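Local coordinates for maleylpyruvate isomerase (Ralstonia sp., PDB 2V6K), which catalyses the glutathione-dependent isomerisation of maleylpyruvate to fumarylpyruvate in bacterial naphthalene degradation, working as a homodimer of the Zeta class of glutathione transferases, at residues 1-7 with 54-60; 47-51 with 63-67; 6-10 with 210-214; 18-23 with 201-207. One frame throughout, in Å; residues are numbered along the deposited sequence.

Contacts 1 and 2 belong to the thioredoxin-like N-terminal domain, their centres about 9 Å apart, and both touch the glutathione analogue TGG: Val54 of contact 1 holds the middle of its peptide, Gln66 and Ser67 of contact 2 its gamma-glutamyl end. The backbone pair Leu57 O and Leu64 N, 2.8 Å apart, joins them across neighbouring strands. Contacts 3 and 4, with centres about 12 Å apart, tie that domain to the C-terminal part of the chain. Contact 3 continues the strand of contact 1 through the shared Tyr6 and Asn7, and Arg18 of contact 4 reaches back to it, its NH1 3.0 Å from Phe8 O. Contact 4 is nested within the loop that contact 3 closes.

Contact 1: 1-7 with 54-60; sequences AKMKLYN and VPALDTG. With TGG (gamma-glutamyl-S-(1,2-dicarboxyethyl)cysteinylglycine), chain C.
Met3 to Tyr6 meet Ala56 to Thr59 in the central antiparallel pairing of the thioredoxin-like sheet, strands 4-7 and 56-58 running at 161° to each other. A bend at chi3 (33°) brings Met3 CE 3.7 Å from Leu57 CD1, on the side of the sheet packed by helix 12-24. Lys4 and Asp58 form a hydrogen-bonded pair: Lys4 N donates to Asp58 O at 2.8 Å, Asp58 N returns the bond to Lys4 O, and the two side chains run alongside each other. Leu5 is in a non-hydrogen-bonded pair with Leu57; its CD1 also comes 4.0 Å from Pro55 CB. Tyr6 closes a second bonded pair with Ala56, its N 2.8 Å from Ala56 O. Its CE2 touches Asp58 CB at 4.1 Å, ring and carboxylate planes only 10° apart. Tyr6 O takes the return bond from Ala56 N and lies 3.2 Å from Pro55 CA, just before strand 56-58. The peptide bond before Pro55 is cis, the hallmark of this fold at the glutathione site. Val54 binds TGG through both N and O. On the face of Tyr6 and Asp58, at the edge of the tyrosine ring, a water lies 2.6 Å from both Tyr6 OH and Asp58 OD2.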
# COMPACT_ATOMS: atom_id res chain seq x y z
N ALA A 1 -21.42 -5.01 23.13
CA ALA A 1 -20.72 -4.76 21.84
C ALA A 1 -19.30 -5.32 21.87
O ALA A 1 -18.60 -5.22 22.88
CB ALA A 1 -20.70 -3.28 21.52
N LYS A 2 -18.89 -5.92 20.75
CA LYS A 2 -17.56 -6.51 20.61
C LYS A 2 -17.08 -6.51 19.16
O LYS A 2 -17.87 -6.29 18.24
CB LYS A 2 -17.51 -7.94 21.21
CG LYS A 2 -18.86 -8.65 21.41
CD LYS A 2 -19.53 -9.04 20.10
CE LYS A 2 -18.83 -10.19 19.43
NZ LYS A 2 -19.42 -10.43 18.10
N MET A 3 -15.79 -6.75 18.96
CA MET A 3 -15.19 -6.67 17.63
C MET A 3 -15.48 -7.87 16.75
O MET A 3 -15.41 -9.02 17.19
CB MET A 3 -13.69 -6.42 17.72
CG MET A 3 -13.32 -4.96 17.58
SD MET A 3 -11.59 -4.57 17.86
CE MET A 3 -10.81 -6.05 17.24
N LYS A 4 -15.82 -7.58 15.50
CA LYS A 4 -16.17 -8.59 14.52
C LYS A 4 -15.24 -8.44 13.33
O LYS A 4 -15.16 -7.37 12.72
CB LYS A 4 -17.62 -8.43 14.07
CG LYS A 4 -18.65 -8.64 15.17
CD LYS A 4 -20.04 -8.26 14.71
CE LYS A 4 -21.03 -8.31 15.86
NZ LYS A 4 -22.33 -7.67 15.51
N LEU A 5 -14.53 -9.52 13.00
CA LEU A 5 -13.59 -9.52 11.90
C LEU A 5 -14.19 -10.22 10.68
O LEU A 5 -14.35 -11.44 10.68
CB LEU A 5 -12.28 -10.19 12.30
CG LEU A 5 -11.22 -10.30 11.19
CD1 LEU A 5 -10.71 -8.93 10.77
CD2 LEU A 5 -10.07 -11.21 11.60
N TYR A 6 -14.52 -9.43 9.66
CA TYR A 6 -15.02 -9.97 8.40
C TYR A 6 -13.82 -10.34 7.55
O TYR A 6 -13.05 -9.48 7.15
CB TYR A 6 -15.89 -8.94 7.68
CG TYR A 6 -17.18 -8.65 8.40
CD1 TYR A 6 -18.32 -9.42 8.14
CD2 TYR A 6 -17.27 -7.63 9.34
CE1 TYR A 6 -19.51 -9.16 8.79
CE2 TYR A 6 -18.46 -7.37 10.00
CZ TYR A 6 -19.57 -8.14 9.72
OH TYR A 6 -20.76 -7.88 10.37
N ASN A 7 -13.64 -11.64 7.31
CA ASN A 7 -12.42 -12.11 6.69
C ASN A 7 -12.57 -13.52 6.13
O ASN A 7 -13.67 -14.07 6.14
CB ASN A 7 -11.22 -11.96 7.65
CG ASN A 7 -11.18 -13.01 8.74
OD1 ASN A 7 -12.18 -13.30 9.41
ND2 ASN A 7 -10.02 -13.59 8.92
N VAL A 54 -11.78 -7.86 1.64
CA VAL A 54 -11.54 -8.23 3.04
C VAL A 54 -10.09 -7.94 3.43
O VAL A 54 -9.20 -7.92 2.57
CB VAL A 54 -11.93 -9.70 3.35
CG1 VAL A 54 -13.43 -9.93 3.13
CG2 VAL A 54 -11.09 -10.69 2.54
N PRO A 55 -9.83 -7.70 4.73
CA PRO A 55 -10.75 -7.70 5.86
C PRO A 55 -11.46 -6.38 6.11
O PRO A 55 -11.04 -5.33 5.62
CB PRO A 55 -9.81 -8.02 7.03
CG PRO A 55 -8.55 -7.28 6.66
CD PRO A 55 -8.44 -7.44 5.16
N ALA A 56 -12.53 -6.46 6.90
CA ALA A 56 -13.14 -5.31 7.52
C ALA A 56 -13.31 -5.64 8.99
O ALA A 56 -13.58 -6.78 9.34
CB ALA A 56 -14.49 -4.99 6.88
N LEU A 57 -13.14 -4.64 9.85
CA LEU A 57 -13.20 -4.85 11.29
C LEU A 57 -14.28 -3.96 11.88
O LEU A 57 -14.14 -2.73 11.89
CB LEU A 57 -11.83 -4.58 11.92
CG LEU A 57 -11.69 -4.86 13.42
CD1 LEU A 57 -11.87 -6.34 13.73
CD2 LEU A 57 -10.35 -4.36 13.93
N ASP A 58 -15.35 -4.58 12.36
CA ASP A 58 -16.40 -3.85 13.06
C ASP A 58 -15.97 -3.76 14.51
O ASP A 58 -15.86 -4.77 15.19
CB ASP A 58 -17.74 -4.58 12.91
CG ASP A 58 -18.89 -3.86 13.60
OD1 ASP A 58 -18.66 -2.84 14.29
OD2 ASP A 58 -20.04 -4.32 13.45
N THR A 59 -15.71 -2.54 14.98
CA THR A 59 -15.26 -2.33 16.36
C THR A 59 -16.41 -2.42 17.36
O THR A 59 -16.19 -2.48 18.57
CB THR A 59 -14.57 -0.97 16.53
OG1 THR A 59 -15.50 0.08 16.26
CG2 THR A 59 -13.38 -0.85 15.60
N GLY A 60 -17.64 -2.42 16.84
CA GLY A 60 -18.83 -2.33 17.68
C GLY A 60 -19.43 -0.94 17.58
O GLY A 60 -20.61 -0.73 17.89
OC1 TGG C . -4.99 -4.35 2.85
CO1 TGG C . -6.18 -4.12 2.54
OT1 TGG C . -7.14 -4.26 3.32
CA1 TGG C . -6.45 -3.62 1.15
NN1 TGG C . -5.37 -2.73 0.71
CB1 TGG C . -6.52 -4.77 0.16
CG1 TGG C . -7.70 -5.69 0.47
CD1 TGG C . -8.03 -6.69 -0.63
OE1 TGG C . -7.06 -6.83 -1.64
NN2 TGG C . -8.36 -7.96 -0.05
CA2 TGG C . -8.37 -9.18 -0.80
CO2 TGG C . -9.73 -9.17 -1.48
OC2 TGG C . -10.81 -9.31 -0.59
NN3 TGG C . -9.83 -9.98 -2.66
CA3 TGG C . -11.13 -10.23 -3.25
CO3 TGG C . -11.05 -10.03 -4.74
OC3 TGG C . -9.96 -9.69 -5.25
OT3 TGG C . -12.10 -10.22 -5.39
CB2 TGG C . -8.10 -10.23 0.26
SG2 TGG C . -8.33 -11.90 -0.23
CD2 TGG C . -7.10 -12.38 -1.39
CE2 TGG C . -5.76 -12.53 -0.70
OE2 TGG C . -5.28 -13.66 -0.51
OF2 TGG C . -5.17 -11.49 -0.31
CF2 TGG C . -7.62 -13.69 -1.98
CH2 TGG C . -6.82 -14.20 -3.15
OI2 TGG C . -6.02 -13.44 -3.73
OJ2 TGG C . -6.98 -15.40 -3.49
O HOH W 1 -21.32 -5.68 11.67

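Contact 2: 47-51 with 63-67; sequences ALNPQ and VLIQS. With TGG (gamma-glutamyl-S-(1,2-dicarboxyethyl)cysteinylglycine), chain C.
Chi1 of -157° swings Gln51 CG away from the backbone N, and the extended chain beyond it carries the amide to that of Gln66, which folds back through a bend at chi2 (-66°). The two side chains cross at about a right angle. Gln66 NE2 donates to Gln51 OE1 over 2.9 Å, meeting a lone pair in the carbonyl plane, although the N-H...O angle is only 135°. Both amide nitrogens also bond Asp104 of the second subunit, so a carboxylate from across the dimer interface fixes how each amide is turned. This leaves Gln66 OE1 directed at the ligand, where it takes a hydrogen bond from the amino nitrogen NN1 of TGG at 2.7 Å. Ser67 grips the adjoining carboxylate with two bonds: its N meets OT1 at 2.9 Å, and its OG gives a hydrogen bond to OC1 at 2.6 Å.

Behind the glutamines, Ile65 CG2 presses against the amide of Asn49, 3.4 Å from CG. That amide is braced by an Asx turn, in which Asn49 OD1 accepts from Gln51 N at 2.9 Å with the donor well above the carbonyl plane. Farther along, Val63 CG1 packs 3.7 Å from Leu48 O, joining the edge strand 63-65 to the end of helix 43-48. Gln66 occupies the N-cap position of helix 67-77, and with Ser67 it forms the gamma-glutamyl subsite of the glutathione transferase G-site, completed here by the partner subunit.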
# COMPACT_ATOMS: atom_id res chain seq x y z
N ALA A 47 -22.68 -3.07 1.95
CA ALA A 47 -23.23 -2.21 3.00
C ALA A 47 -22.25 -2.00 4.15
O ALA A 47 -22.27 -0.96 4.80
CB ALA A 47 -24.55 -2.78 3.51
N LEU A 48 -21.41 -3.01 4.41
CA LEU A 48 -20.39 -2.92 5.45
C LEU A 48 -19.15 -2.20 4.92
O LEU A 48 -18.62 -1.32 5.58
CB LEU A 48 -20.02 -4.31 5.97
CG LEU A 48 -21.14 -5.11 6.65
CD1 LEU A 48 -20.77 -6.59 6.70
CD2 LEU A 48 -21.44 -4.58 8.05
N ASN A 49 -18.72 -2.60 3.72
CA ASN A 49 -17.51 -2.08 3.09
C ASN A 49 -17.74 -1.78 1.61
O ASN A 49 -17.83 -2.70 0.80
CB ASN A 49 -16.37 -3.09 3.24
CG ASN A 49 -15.11 -2.65 2.54
OD1 ASN A 49 -15.02 -1.52 2.07
ND2 ASN A 49 -14.12 -3.53 2.49
N PRO A 50 -17.79 -0.49 1.23
CA PRO A 50 -18.14 -0.19 -0.16
C PRO A 50 -17.08 -0.67 -1.15
O PRO A 50 -17.36 -0.82 -2.34
CB PRO A 50 -18.24 1.34 -0.18
CG PRO A 50 -17.38 1.79 0.95
CD PRO A 50 -17.53 0.74 2.01
N GLN A 51 -15.87 -0.91 -0.66
CA GLN A 51 -14.80 -1.42 -1.49
C GLN A 51 -14.94 -2.92 -1.80
O GLN A 51 -14.33 -3.42 -2.74
CB GLN A 51 -13.45 -1.12 -0.84
CG GLN A 51 -12.33 -1.09 -1.84
CD GLN A 51 -10.98 -0.79 -1.23
OE1 GLN A 51 -10.81 -0.71 -0.01
NE2 GLN A 51 -9.99 -0.64 -2.10
N VAL A 63 -17.31 0.34 11.27
CA VAL A 63 -16.59 -0.63 10.45
C VAL A 63 -15.34 -0.00 9.84
O VAL A 63 -15.41 0.97 9.07
CB VAL A 63 -17.47 -1.23 9.32
CG1 VAL A 63 -16.71 -2.30 8.55
CG2 VAL A 63 -18.75 -1.82 9.90
N LEU A 64 -14.19 -0.56 10.20
CA LEU A 64 -12.91 -0.11 9.69
C LEU A 64 -12.51 -0.95 8.49
O LEU A 64 -12.72 -2.16 8.48
CB LEU A 64 -11.83 -0.25 10.76
CG LEU A 64 -12.08 0.38 12.13
CD1 LEU A 64 -10.86 0.18 13.00
CD2 LEU A 64 -12.44 1.85 12.03
N ILE A 65 -11.93 -0.29 7.50
CA ILE A 65 -11.39 -0.99 6.34
C ILE A 65 -9.92 -0.64 6.15
O ILE A 65 -9.40 0.25 6.82
CB ILE A 65 -12.20 -0.68 5.04
CG1 ILE A 65 -12.02 0.79 4.61
CG2 ILE A 65 -13.67 -1.04 5.23
CD1 ILE A 65 -12.42 1.06 3.17
N GLN A 66 -9.27 -1.36 5.24
CA GLN A 66 -7.85 -1.20 4.89
C GLN A 66 -6.91 -1.73 5.96
O GLN A 66 -6.59 -1.04 6.94
CB GLN A 66 -7.52 0.25 4.53
CG GLN A 66 -8.04 0.61 3.15
CD GLN A 66 -7.36 -0.16 2.04
OE1 GLN A 66 -6.19 -0.55 2.16
NE2 GLN A 66 -8.09 -0.40 0.96
N SER A 67 -6.44 -2.97 5.77
CA SER A 67 -5.57 -3.57 6.76
C SER A 67 -4.38 -2.69 7.19
O SER A 67 -4.05 -2.68 8.37
CB SER A 67 -5.14 -5.00 6.37
OG SER A 67 -4.25 -5.03 5.27
OC1 TGG C . -4.99 -4.35 2.85
CO1 TGG C . -6.18 -4.12 2.54
OT1 TGG C . -7.14 -4.26 3.32
CA1 TGG C . -6.45 -3.62 1.15
NN1 TGG C . -5.37 -2.73 0.71
CB1 TGG C . -6.52 -4.77 0.16
CG1 TGG C . -7.70 -5.69 0.47
CD1 TGG C . -8.03 -6.69 -0.63
OE1 TGG C . -7.06 -6.83 -1.64
NN2 TGG C . -8.36 -7.96 -0.05
CA2 TGG C . -8.37 -9.18 -0.80
CO2 TGG C . -9.73 -9.17 -1.48
OC2 TGG C . -10.81 -9.31 -0.59
NN3 TGG C . -9.83 -9.98 -2.66
CA3 TGG C . -11.13 -10.23 -3.25
CO3 TGG C . -11.05 -10.03 -4.74
OC3 TGG C . -9.96 -9.69 -5.25
OT3 TGG C . -12.10 -10.22 -5.39
CB2 TGG C . -8.10 -10.23 0.26
SG2 TGG C . -8.33 -11.90 -0.23
CD2 TGG C . -7.10 -12.38 -1.39
CE2 TGG C . -5.76 -12.53 -0.70
OE2 TGG C . -5.28 -13.66 -0.51
OF2 TGG C . -5.17 -11.49 -0.31
CF2 TGG C . -7.62 -13.69 -1.98
CH2 TGG C . -6.82 -14.20 -3.15
OI2 TGG C . -6.02 -13.44 -3.73
OJ2 TGG C . -6.98 -15.40 -3.49

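Contact 3: 6-10 with 210-214; sequences YNFWR and QPDSA
Hydrogen bonding between Trp9 and Asp212 pins the C-terminal tail to the loop after strand 4-7. Trp9 N donates to Asp212 OD2 at 3.0 Å, meeting the syn side of the carboxylate. The carboxylate stands steeply to the indole, their planes 81° apart, and its OD1 comes 3.2 Å from Trp9 CB. The same OD2 lies 3.5 Å from Phe8 CD1.

Packing makes up most of the remaining contact, with the indole of Trp9 laid over the tail. Its chi1 of 68° sets CG between the backbone N and the carbonyl carbon, turning one ring face onto Asp212 to Ala214. Ser213 CA makes a CH-pi contact over the five-membered ring, 3.7 Å from its centroid and 22° off the normal. Farther out, Ala214 N lies over the same face, while Ala214 CB reaches Trp9 CH2 at 4.1 Å. Arg10 CB occupies the opposite face, so the indole is sandwiched. Gln210 CB touches Trp9 CB from the other end of the tail segment, at 3.7 Å.

Bonds within the tail keep it in shape. Gln210 to Ser213 form a type I beta turn, closed by Ser213 N to Gln210 O, and Ser213 OG bonds the same carbonyl at 2.7 Å. Gln210 NE2 ties the turn back to Arg204 O and Ala206 O at the end of helix 200-205. The tail and Arg10, a residue of the ligand pocket, thus lie on opposite faces of the Trp9 indole, where the last residues after the helical C-terminal domain pack on the thioredoxin-like domain.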
# COMPACT_ATOMS: atom_id res chain seq x y z
N TYR A 6 -14.52 -9.43 9.66
CA TYR A 6 -15.02 -9.97 8.40
C TYR A 6 -13.82 -10.34 7.55
O TYR A 6 -13.05 -9.48 7.15
CB TYR A 6 -15.89 -8.94 7.68
CG TYR A 6 -17.18 -8.65 8.40
CD1 TYR A 6 -18.32 -9.42 8.14
CD2 TYR A 6 -17.27 -7.63 9.34
CE1 TYR A 6 -19.51 -9.16 8.79
CE2 TYR A 6 -18.46 -7.37 10.00
CZ TYR A 6 -19.57 -8.14 9.72
OH TYR A 6 -20.76 -7.88 10.37
N ASN A 7 -13.64 -11.64 7.31
CA ASN A 7 -12.42 -12.11 6.69
C ASN A 7 -12.57 -13.52 6.13
O ASN A 7 -13.67 -14.07 6.14
CB ASN A 7 -11.22 -11.96 7.65
CG ASN A 7 -11.18 -13.01 8.74
OD1 ASN A 7 -12.18 -13.30 9.41
ND2 ASN A 7 -10.02 -13.59 8.92
N PHE A 8 -11.48 -14.09 5.62
CA PHE A 8 -11.51 -15.37 4.94
C PHE A 8 -10.23 -16.11 5.27
O PHE A 8 -9.18 -15.50 5.43
CB PHE A 8 -11.63 -15.11 3.43
CG PHE A 8 -11.72 -16.35 2.57
CD1 PHE A 8 -12.84 -17.18 2.60
CD2 PHE A 8 -10.71 -16.65 1.67
CE1 PHE A 8 -12.92 -18.30 1.76
CE2 PHE A 8 -10.78 -17.76 0.83
CZ PHE A 8 -11.89 -18.59 0.88
N TRP A 9 -10.30 -17.44 5.39
CA TRP A 9 -9.13 -18.19 5.83
C TRP A 9 -7.92 -17.99 4.92
O TRP A 9 -6.84 -17.59 5.39
CB TRP A 9 -9.44 -19.68 6.01
CG TRP A 9 -9.76 -20.46 4.76
CD1 TRP A 9 -10.85 -20.32 3.95
CD2 TRP A 9 -8.99 -21.54 4.21
NE1 TRP A 9 -10.80 -21.24 2.92
CE2 TRP A 9 -9.67 -22.00 3.06
CE3 TRP A 9 -7.79 -22.16 4.58
CZ2 TRP A 9 -9.19 -23.05 2.27
CZ3 TRP A 9 -7.31 -23.20 3.80
CH2 TRP A 9 -8.01 -23.64 2.66
N ARG A 10 -8.12 -18.24 3.63
CA ARG A 10 -7.06 -18.23 2.63
C ARG A 10 -7.05 -16.84 1.99
O ARG A 10 -7.45 -16.65 0.83
CB ARG A 10 -7.33 -19.32 1.60
CG ARG A 10 -6.15 -19.67 0.71
CD ARG A 10 -6.58 -20.57 -0.45
NE ARG A 10 -7.59 -19.92 -1.29
CZ ARG A 10 -8.81 -20.39 -1.53
NH1 ARG A 10 -9.21 -21.55 -1.02
NH2 ARG A 10 -9.64 -19.69 -2.29
N GLN A 210 -8.01 -21.61 10.71
CA GLN A 210 -9.24 -20.82 10.76
C GLN A 210 -10.51 -21.67 10.68
O GLN A 210 -10.49 -22.76 10.10
CB GLN A 210 -9.24 -19.76 9.66
CG GLN A 210 -8.02 -18.83 9.72
CD GLN A 210 -7.72 -18.36 11.13
OE1 GLN A 210 -8.59 -17.81 11.81
NE2 GLN A 210 -6.49 -18.58 11.58
N PRO A 211 -11.62 -21.18 11.27
CA PRO A 211 -12.89 -21.92 11.30
C PRO A 211 -13.42 -22.30 9.92
O PRO A 211 -14.06 -23.34 9.78
CB PRO A 211 -13.86 -20.94 11.97
CG PRO A 211 -13.01 -19.99 12.72
CD PRO A 211 -11.71 -19.89 11.98
N ASP A 212 -13.16 -21.47 8.91
CA ASP A 212 -13.68 -21.70 7.56
C ASP A 212 -12.70 -22.43 6.65
O ASP A 212 -12.95 -22.57 5.44
CB ASP A 212 -14.15 -20.39 6.93
CG ASP A 212 -13.05 -19.35 6.80
OD1 ASP A 212 -12.15 -19.31 7.67
OD2 ASP A 212 -13.09 -18.58 5.82
N SER A 213 -11.60 -22.92 7.21
CA SER A 213 -10.59 -23.65 6.44
C SER A 213 -11.10 -25.02 5.98
O SER A 213 -12.06 -25.55 6.54
CB SER A 213 -9.29 -23.81 7.22
OG SER A 213 -9.48 -24.57 8.40
N ALA A 214 -10.45 -25.56 4.96
CA ALA A 214 -10.81 -26.87 4.40
C ALA A 214 -10.59 -27.98 5.42
O ALA A 214 -9.69 -27.90 6.27
CB ALA A 214 -10.02 -27.14 3.13
OXT ALA A 214 -11.30 -28.99 5.42

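Contact 4: 18-23 with 201-207; sequences RIALNL and AFRRAAP
Arg18 grips Ala205 O side-on with two nitrogens, NE at 2.9 Å and NH2 at 3.0 Å, the oxygen lying in the guanidinium plane; a bend at chi3 (-54°) turns both nitrogens to it. One carbonyl at the end of helix 200-205 is therefore held twice, and the arginine's positive charge would suit that helix end. One turn along helix 12-24, Asn22 ND2 bonds Ala201 O at 3.0 Å, nearly straight (168°), in its own amide plane and on a lone pair of the carbonyl. Apolar groups fill in beside these bonds. Ile19 CG2 sits over one face of the Phe202 ring, a CH-pi contact 3.6 Å from the centroid, and Ile19 CG1 meets Ala205 CB. Leu23 CD2 closes the far end on Ala201 CB at 3.7 Å.

Around this shell, Asn22 ND2 lies over one face of the Arg204 guanidinium, whose NE is held by a salt bridge to Asp200. Water 2 accepts from Asn22 ND2 and donates to Arg204 O, while Tyr28 OH bonds Asn22 OD1, so both ends of the amide are engaged. Arg18 is positioned from its own domain as well: NH1 bonds Phe8 O and NH2 bonds Trp9 O. The Phe202 ring continues onto Asp166 and Val170 of helix 164-178. The axes of segments 18-23 and 201-205 come within 8.3 Å, their directions 137° apart; close packing on the small Ala201 and Ala205 is consistent with this short separation, in a helix-helix interface between the thioredoxin-like and all-helical domains of the glutathione transferase fold.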
# COMPACT_ATOMS: atom_id res chain seq x y z
N ARG A 18 -5.05 -10.81 11.17
CA ARG A 18 -5.19 -11.79 12.24
C ARG A 18 -3.92 -11.88 13.08
O ARG A 18 -3.99 -11.99 14.30
CB ARG A 18 -5.57 -13.17 11.71
CG ARG A 18 -7.00 -13.27 11.19
CD ARG A 18 -7.40 -14.70 10.85
NE ARG A 18 -6.50 -15.41 9.94
CZ ARG A 18 -6.77 -15.68 8.66
NH1 ARG A 18 -7.90 -15.28 8.08
NH2 ARG A 18 -5.88 -16.35 7.94
N ILE A 19 -2.75 -11.82 12.43
CA ILE A 19 -1.49 -11.86 13.17
C ILE A 19 -1.41 -10.68 14.13
O ILE A 19 -1.09 -10.85 15.30
CB ILE A 19 -0.25 -11.87 12.25
CG1 ILE A 19 -0.22 -13.12 11.37
CG2 ILE A 19 1.03 -11.80 13.09
CD1 ILE A 19 0.74 -13.02 10.17
N ALA A 20 -1.71 -9.48 13.63
CA ALA A 20 -1.64 -8.27 14.46
C ALA A 20 -2.61 -8.34 15.64
O ALA A 20 -2.23 -8.03 16.77
CB ALA A 20 -1.90 -7.03 13.61
N LEU A 21 -3.85 -8.76 15.38
CA LEU A 21 -4.83 -8.92 16.45
C LEU A 21 -4.36 -9.91 17.50
O LEU A 21 -4.48 -9.65 18.69
CB LEU A 21 -6.19 -9.35 15.88
CG LEU A 21 -6.97 -8.28 15.12
CD1 LEU A 21 -8.00 -8.93 14.23
CD2 LEU A 21 -7.64 -7.31 16.07
N ASN A 22 -3.81 -11.04 17.05
CA ASN A 22 -3.33 -12.06 17.98
C ASN A 22 -2.14 -11.59 18.80
O ASN A 22 -2.06 -11.88 20.00
CB ASN A 22 -2.99 -13.36 17.25
CG ASN A 22 -4.20 -14.04 16.64
OD1 ASN A 22 -5.33 -13.61 16.85
ND2 ASN A 22 -3.95 -15.09 15.87
N LEU A 23 -1.22 -10.86 18.17
CA LEU A 23 -0.07 -10.34 18.90
C LEU A 23 -0.52 -9.39 20.00
O LEU A 23 0.07 -9.36 21.08
CB LEU A 23 0.91 -9.65 17.95
CG LEU A 23 1.78 -10.59 17.10
CD1 LEU A 23 2.46 -9.81 15.99
CD2 LEU A 23 2.82 -11.30 17.96
N ALA A 201 0.93 -16.62 18.36
CA ALA A 201 0.10 -15.61 17.72
C ALA A 201 0.06 -15.81 16.20
O ALA A 201 -0.98 -15.63 15.58
CB ALA A 201 0.60 -14.21 18.06
N PHE A 202 1.20 -16.19 15.63
CA PHE A 202 1.28 -16.47 14.20
C PHE A 202 0.60 -17.80 13.87
O PHE A 202 -0.16 -17.89 12.90
CB PHE A 202 2.74 -16.49 13.72
CG PHE A 202 3.36 -15.12 13.59
CD1 PHE A 202 3.43 -14.49 12.35
CD2 PHE A 202 3.90 -14.47 14.70
CE1 PHE A 202 4.01 -13.23 12.22
CE2 PHE A 202 4.48 -13.21 14.57
CZ PHE A 202 4.54 -12.59 13.33
N ARG A 203 0.86 -18.83 14.67
CA ARG A 203 0.25 -20.13 14.43
C ARG A 203 -1.27 -20.04 14.40
O ARG A 203 -1.92 -20.61 13.53
CB ARG A 203 0.71 -21.15 15.47
CG ARG A 203 2.18 -21.49 15.38
CD ARG A 203 2.61 -22.47 16.46
NE ARG A 203 3.98 -22.91 16.24
CZ ARG A 203 4.58 -23.88 16.92
NH1 ARG A 203 3.93 -24.52 17.89
NH2 ARG A 203 5.83 -24.21 16.63
N ARG A 204 -1.83 -19.31 15.36
CA ARG A 204 -3.29 -19.19 15.47
C ARG A 204 -3.90 -18.39 14.33
O ARG A 204 -5.08 -18.54 14.02
CB ARG A 204 -3.68 -18.58 16.82
CG ARG A 204 -3.52 -19.54 17.99
CD ARG A 204 -4.11 -18.98 19.28
NE ARG A 204 -3.34 -17.85 19.80
CZ ARG A 204 -3.76 -16.59 19.81
NH1 ARG A 204 -4.96 -16.27 19.34
NH2 ARG A 204 -2.97 -15.64 20.29
N ALA A 205 -3.08 -17.56 13.68
CA ALA A 205 -3.53 -16.69 12.60
C ALA A 205 -3.45 -17.35 11.22
O ALA A 205 -4.04 -16.83 10.26
CB ALA A 205 -2.72 -15.41 12.59
N ALA A 206 -2.72 -18.46 11.12
CA ALA A 206 -2.46 -19.09 9.82
C ALA A 206 -3.76 -19.58 9.18
O ALA A 206 -4.67 -20.01 9.88
CB ALA A 206 -1.47 -20.24 9.98
N PRO A 207 -3.85 -19.51 7.84
CA PRO A 207 -5.04 -19.97 7.11
C PRO A 207 -5.60 -21.33 7.55
O PRO A 207 -6.81 -21.45 7.78
CB PRO A 207 -4.55 -20.03 5.66
CG PRO A 207 -3.58 -18.90 5.59
CD PRO A 207 -2.85 -18.94 6.91
O HOH W 2 -6.34 -15.91 14.32